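Local coordinates for protein soluble lytic murein transglycosylase (Escherichia coli, PDB 1QSA) that probably cleaves the glycosidic bonds between N-acetylmuramic acid and N-acetylglucosamine in the peptidoglycan of the bacterial cell wall, leaving a 1,6-anhydro bond in the muramic acid, at residues 411-416 against 439-444; 419-424 against 445-450. One frame throughout, in Å; residues are numbered along the deposited sequence.

Contact 1: residues 411-416 against 439-444; sequences KSKTEQ and GKLWDH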
# COMPACT_ATOMS: atom_id res chain seq x y z
N LYS A 411 -20.42 8.87 5.93
CA LYS A 411 -21.63 8.38 6.57
C LYS A 411 -21.33 8.11 8.03
O LYS A 411 -20.15 8.05 8.41
CB LYS A 411 -22.12 7.09 5.90
CG LYS A 411 -22.40 7.21 4.41
CD LYS A 411 -23.41 8.31 4.09
CE LYS A 411 -23.66 8.39 2.59
NZ LYS A 411 -22.43 8.75 1.83
N SER A 412 -22.37 7.95 8.84
CA SER A 412 -22.17 7.67 10.26
C SER A 412 -21.66 6.24 10.43
O SER A 412 -21.80 5.43 9.51
CB SER A 412 -23.47 7.83 11.04
OG SER A 412 -24.38 6.79 10.73
N LYS A 413 -21.10 5.93 11.59
CA LYS A 413 -20.61 4.58 11.85
C LYS A 413 -21.75 3.58 11.75
O LYS A 413 -21.57 2.46 11.28
CB LYS A 413 -19.93 4.49 13.22
CG LYS A 413 -18.42 4.49 13.17
CD LYS A 413 -17.83 3.92 14.45
CE LYS A 413 -16.38 3.48 14.26
NZ LYS A 413 -15.86 2.67 15.40
N THR A 414 -22.94 3.99 12.21
CA THR A 414 -24.12 3.13 12.16
C THR A 414 -24.49 2.84 10.71
O THR A 414 -24.77 1.68 10.36
CB THR A 414 -25.31 3.77 12.89
OG1 THR A 414 -24.99 3.91 14.28
CG2 THR A 414 -26.57 2.91 12.76
N GLU A 415 -24.51 3.88 9.89
CA GLU A 415 -24.83 3.72 8.47
C GLU A 415 -23.77 2.86 7.78
O GLU A 415 -24.12 1.99 6.98
CB GLU A 415 -24.93 5.09 7.78
CG GLU A 415 -26.16 5.90 8.20
CD GLU A 415 -26.17 7.32 7.66
OE1 GLU A 415 -25.08 7.94 7.52
OE2 GLU A 415 -27.27 7.84 7.38
N GLN A 416 -22.50 3.08 8.11
CA GLN A 416 -21.43 2.28 7.49
C GLN A 416 -21.53 0.80 7.88
O GLN A 416 -21.25 -0.09 7.05
CB GLN A 416 -20.06 2.88 7.81
CG GLN A 416 -19.85 4.25 7.15
CD GLN A 416 -18.67 5.02 7.71
OE1 GLN A 416 -18.44 5.02 8.91
NE2 GLN A 416 -17.94 5.71 6.83
N GLY A 439 -15.56 2.56 7.78
CA GLY A 439 -16.10 2.95 9.07
C GLY A 439 -15.22 2.61 10.26
O GLY A 439 -15.62 2.86 11.40
N LYS A 440 -14.05 2.03 9.98
CA LYS A 440 -13.10 1.61 11.03
C LYS A 440 -13.81 0.72 12.04
O LYS A 440 -13.60 0.84 13.25
CB LYS A 440 -12.46 2.83 11.71
CG LYS A 440 -11.63 3.69 10.79
CD LYS A 440 -11.05 4.89 11.53
CE LYS A 440 -10.21 5.75 10.60
NZ LYS A 440 -9.03 5.00 10.06
N LEU A 441 -14.65 -0.18 11.52
CA LEU A 441 -15.45 -1.12 12.32
C LEU A 441 -14.59 -2.35 12.59
O LEU A 441 -14.94 -3.47 12.22
CB LEU A 441 -16.70 -1.52 11.51
CG LEU A 441 -17.54 -0.36 10.96
CD1 LEU A 441 -18.63 -0.90 10.01
CD2 LEU A 441 -18.17 0.41 12.11
N TRP A 442 -13.48 -2.13 13.29
CA TRP A 442 -12.51 -3.19 13.54
C TRP A 442 -12.99 -4.38 14.33
O TRP A 442 -12.41 -5.47 14.22
CB TRP A 442 -11.24 -2.60 14.15
CG TRP A 442 -10.66 -1.40 13.41
CD1 TRP A 442 -10.20 -0.24 13.97
CD2 TRP A 442 -10.46 -1.26 11.99
NE1 TRP A 442 -9.74 0.61 12.99
CE2 TRP A 442 -9.88 0.01 11.77
CE3 TRP A 442 -10.72 -2.09 10.89
CZ2 TRP A 442 -9.56 0.47 10.49
CZ3 TRP A 442 -10.40 -1.63 9.61
CH2 TRP A 442 -9.83 -0.36 9.43
N ASP A 443 -14.01 -4.19 15.16
CA ASP A 443 -14.54 -5.29 15.96
C ASP A 443 -15.75 -5.98 15.34
O ASP A 443 -16.28 -6.92 15.93
CB ASP A 443 -14.84 -4.83 17.40
CG ASP A 443 -13.59 -4.43 18.16
OD1 ASP A 443 -12.60 -5.20 18.15
OD2 ASP A 443 -13.58 -3.33 18.76
N HIS A 444 -16.19 -5.52 14.16
CA HIS A 444 -17.30 -6.18 13.45
C HIS A 444 -16.67 -7.32 12.64
O HIS A 444 -16.68 -7.33 11.40
CB HIS A 444 -18.01 -5.20 12.51
CG HIS A 444 -18.95 -4.27 13.20
ND1 HIS A 444 -18.54 -3.33 14.12
CD2 HIS A 444 -20.30 -4.14 13.11
CE1 HIS A 444 -19.59 -2.66 14.57
NE2 HIS A 444 -20.67 -3.13 13.97
O HOH W 1 -12.73 2.34 15.32
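Lys-413 and Gln-416, one helical turn apart, meet the loop 439-444 through Gly-439 and Leu-441, without a direct hydrogen bond between the segments. Ahead of them, Ser-412 is the N-cap of helix 413-425 and forms a capping box with Glu-415: Glu-415 N donates to Ser-412 OG, and Ser-412 N donates in return to Glu-415 OE1, nearly straight at 171°. This fixes the helix start from which Lys-413 reaches out.

The Lys-413 chain, extended beyond CG, runs alongside the loop backbone, and its CE lies 3.0 Å from Gly-439 O. At its tip the ammonium does not bond Lys-440 O directly, NZ being 3.6 Å from it; one water bridges them, accepting from Lys-413 NZ at 3.1 Å and donating to Lys-440 O at 2.7 Å. Leu-441 comes up beside this chain, with CD2 4.2 Å from Lys-413 CE, while its other methyl, CD1, rests 4.0 Å from Gln-416 C.

Gln-416 points toward the loop. With CG anti to its carbonyl carbon (chi1 -67°) and the chain extended beyond, its amide is carried against the backbone of Gly-439, OE1 being 3.1 Å from Gly-439 CA. Gln-416 NE2 donates to Val-408 O, which anchors the amide.

The loop is itself compact: Lys-440, with positive phi, ends helix 429-438 in a Schellman motif, Leu-441 centres an inverse gamma turn, and a type I turn from Leu-441 leads to His-444, the N-cap of helix 445-448. The contact thus packs the first turn of helix 413-425 against the connection between helices 429-438 and 445-448, with Gln-416 tying back to the end of helix 397-408.

Contact 2: residues 419-424 against 445-450; sequences LARYAF and LEERFP. With SO4 (sulfate ion), chain B; SO4 (sulfate ion), chain H.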
# COMPACT_ATOMS: atom_id res chain seq x y z
N LEU A 419 -24.45 -0.67 5.90
CA LEU A 419 -24.00 -0.91 4.53
C LEU A 419 -23.09 -2.15 4.46
O LEU A 419 -23.21 -2.98 3.56
CB LEU A 419 -23.30 0.35 3.97
CG LEU A 419 -24.22 1.53 3.60
CD1 LEU A 419 -23.41 2.77 3.26
CD2 LEU A 419 -25.11 1.12 2.42
N ALA A 420 -22.20 -2.30 5.45
CA ALA A 420 -21.32 -3.47 5.50
C ALA A 420 -22.17 -4.74 5.58
O ALA A 420 -21.97 -5.69 4.82
CB ALA A 420 -20.38 -3.38 6.71
N ARG A 421 -23.18 -4.73 6.45
CA ARG A 421 -24.05 -5.90 6.63
C ARG A 421 -24.93 -6.16 5.41
O ARG A 421 -25.19 -7.31 5.08
CB ARG A 421 -24.90 -5.75 7.89
CG ARG A 421 -25.71 -7.00 8.23
CD ARG A 421 -24.79 -8.16 8.59
NE ARG A 421 -25.51 -9.44 8.62
CZ ARG A 421 -25.06 -10.54 9.23
NH1 ARG A 421 -23.89 -10.52 9.86
NH2 ARG A 421 -25.78 -11.65 9.19
N TYR A 422 -25.37 -5.09 4.75
CA TYR A 422 -26.20 -5.22 3.55
C TYR A 422 -25.37 -5.92 2.46
O TYR A 422 -25.83 -6.86 1.82
CB TYR A 422 -26.63 -3.84 3.06
CG TYR A 422 -27.56 -3.88 1.88
CD1 TYR A 422 -28.93 -4.03 2.07
CD2 TYR A 422 -27.08 -3.76 0.58
CE1 TYR A 422 -29.81 -4.05 0.99
CE2 TYR A 422 -27.96 -3.79 -0.52
CZ TYR A 422 -29.31 -3.94 -0.30
OH TYR A 422 -30.18 -3.97 -1.37
N ALA A 423 -24.11 -5.51 2.31
CA ALA A 423 -23.21 -6.13 1.34
C ALA A 423 -22.98 -7.59 1.72
O ALA A 423 -23.09 -8.48 0.88
CB ALA A 423 -21.90 -5.36 1.31
N PHE A 424 -22.69 -7.83 3.00
CA PHE A 424 -22.47 -9.18 3.53
C PHE A 424 -23.69 -10.07 3.24
O PHE A 424 -23.54 -11.20 2.78
CB PHE A 424 -22.19 -9.09 5.05
CG PHE A 424 -22.01 -10.42 5.73
CD1 PHE A 424 -20.74 -11.00 5.84
CD2 PHE A 424 -23.10 -11.11 6.27
CE1 PHE A 424 -20.56 -12.24 6.48
CE2 PHE A 424 -22.93 -12.35 6.92
CZ PHE A 424 -21.66 -12.91 7.02
N LEU A 445 -16.15 -8.31 13.36
CA LEU A 445 -15.43 -9.41 12.73
C LEU A 445 -16.14 -10.22 11.65
O LEU A 445 -15.49 -10.64 10.69
CB LEU A 445 -14.82 -10.34 13.79
CG LEU A 445 -13.85 -9.68 14.78
CD1 LEU A 445 -13.26 -10.76 15.71
CD2 LEU A 445 -12.75 -8.94 14.05
N GLU A 446 -17.44 -10.45 11.80
CA GLU A 446 -18.15 -11.26 10.82
C GLU A 446 -18.13 -10.62 9.43
O GLU A 446 -17.94 -11.31 8.43
CB GLU A 446 -19.60 -11.54 11.25
CG GLU A 446 -20.20 -12.68 10.45
CD GLU A 446 -21.56 -13.13 10.91
OE1 GLU A 446 -22.27 -12.36 11.57
OE2 GLU A 446 -21.91 -14.29 10.58
N GLU A 447 -18.32 -9.30 9.38
CA GLU A 447 -18.32 -8.56 8.12
C GLU A 447 -16.91 -8.35 7.58
O GLU A 447 -16.72 -8.23 6.36
CB GLU A 447 -19.04 -7.21 8.27
CG GLU A 447 -20.56 -7.31 8.56
CD GLU A 447 -20.88 -7.70 9.99
OE1 GLU A 447 -20.08 -7.39 10.90
OE2 GLU A 447 -21.94 -8.31 10.22
N ARG A 448 -15.93 -8.30 8.48
CA ARG A 448 -14.53 -8.14 8.07
C ARG A 448 -13.94 -9.44 7.53
O ARG A 448 -12.99 -9.41 6.74
CB ARG A 448 -13.66 -7.72 9.27
CG ARG A 448 -13.95 -6.32 9.86
CD ARG A 448 -12.93 -5.95 10.96
NE ARG A 448 -11.59 -5.85 10.41
CZ ARG A 448 -10.47 -6.15 11.07
NH1 ARG A 448 -10.51 -6.49 12.36
NH2 ARG A 448 -9.30 -6.06 10.46
N PHE A 449 -14.47 -10.58 7.97
CA PHE A 449 -13.92 -11.87 7.55
C PHE A 449 -15.01 -12.81 7.07
O PHE A 449 -15.23 -13.88 7.65
CB PHE A 449 -13.13 -12.46 8.73
CG PHE A 449 -11.99 -11.57 9.17
CD1 PHE A 449 -10.83 -11.48 8.40
CD2 PHE A 449 -12.14 -10.73 10.28
CE1 PHE A 449 -9.84 -10.55 8.71
CE2 PHE A 449 -11.15 -9.79 10.61
CZ PHE A 449 -10.00 -9.70 9.82
N PRO A 450 -15.65 -12.45 5.95
CA PRO A 450 -16.73 -13.29 5.40
C PRO A 450 -16.22 -14.61 4.83
O PRO A 450 -15.08 -14.67 4.36
CB PRO A 450 -17.30 -12.40 4.30
CG PRO A 450 -16.09 -11.65 3.80
CD PRO A 450 -15.41 -11.27 5.10
S SO4 B . -6.91 -7.41 13.32
O1 SO4 B . -6.15 -8.67 13.42
O2 SO4 B . -8.30 -7.65 13.74
O3 SO4 B . -6.28 -6.43 14.22
O4 SO4 B . -6.87 -6.89 11.95
S SO4 H . -8.07 -4.80 7.12
O1 SO4 H . -7.73 -5.86 8.09
O2 SO4 H . -6.94 -3.87 6.98
O3 SO4 H . -8.36 -5.42 5.81
O4 SO4 H . -9.26 -4.07 7.59
O HOH W 2 -24.55 -14.34 9.75
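Arg-421 joins the two segments by charge, its NH1 donating to both Glu-446 and Glu-447 in a salt-bridge network. Both acceptors lie at the guanidinium edge, within 4° of its plane, but they are met differently. Glu-447 OE2, 3.0 Å from Arg-421 NH1, is approached nearly along its C-O axis in the straighter bond (165°), whereas Glu-446 OE1, also 3.0 Å from Arg-421 NH1, is approached from above its carboxylate plane. The bend at chi2 of Arg-421 (65°) turns the guanidinium toward helix 445-448. A water adds a second link, accepting from Arg-421 NH2 and donating to Glu-446 OE2.

The apolar pair is Phe-424 with Pro-450, CE1 to CB at 3.9 Å. Other van der Waals packing brings Phe-424 CE1 to 3.4 Å from Glu-446 O and CZ to 3.7 Å from Glu-446 CG. Phe-424 CD2 lies 3.6 Å above the centre of one Arg-421 guanidinium face.

Arg-448, pointing away from helix 413-425, binds two sulfate ions, probably from the crystallisation liquor. Its NH1 and NH2 grip one sulfate, and NH2 also donates to the other; Phe-449 CE2 lies over one guanidinium face. Arg-476 and Tyr-597 also hydrogen-bond sulfate here.

The contact packs later turns of helix 413-425 against the short helix 445-448 in this all-helical protein, Glu-446 also touching Phe-601 of helix 582-601. Sharing one NH1 between two carboxylates would be expected to offset part of any repulsion between them, and for buried Glu-447 the pairing would probably favour the ionised form.

The centres of contacts 1 and 2 lie 10 Å apart, on the same side of the chain's centre. Both use helix 413-425: contact 1 takes its first turn, contact 2 its later turns. Along the chain the segments alternate, 411-416, 419-424, 439-444, 445-450, so the partners follow one another in the same order as the helix, with helix 429-438 in between. Trp-442 O and Arg-448 NH1, 2.9 Å apart, probably hydrogen-bond across the two contacts. One helix thus receives the chain leaving helix 429-438 and then the short helix 445-448, from which Leu-445 and the following Phe-449 reach helix 582-601.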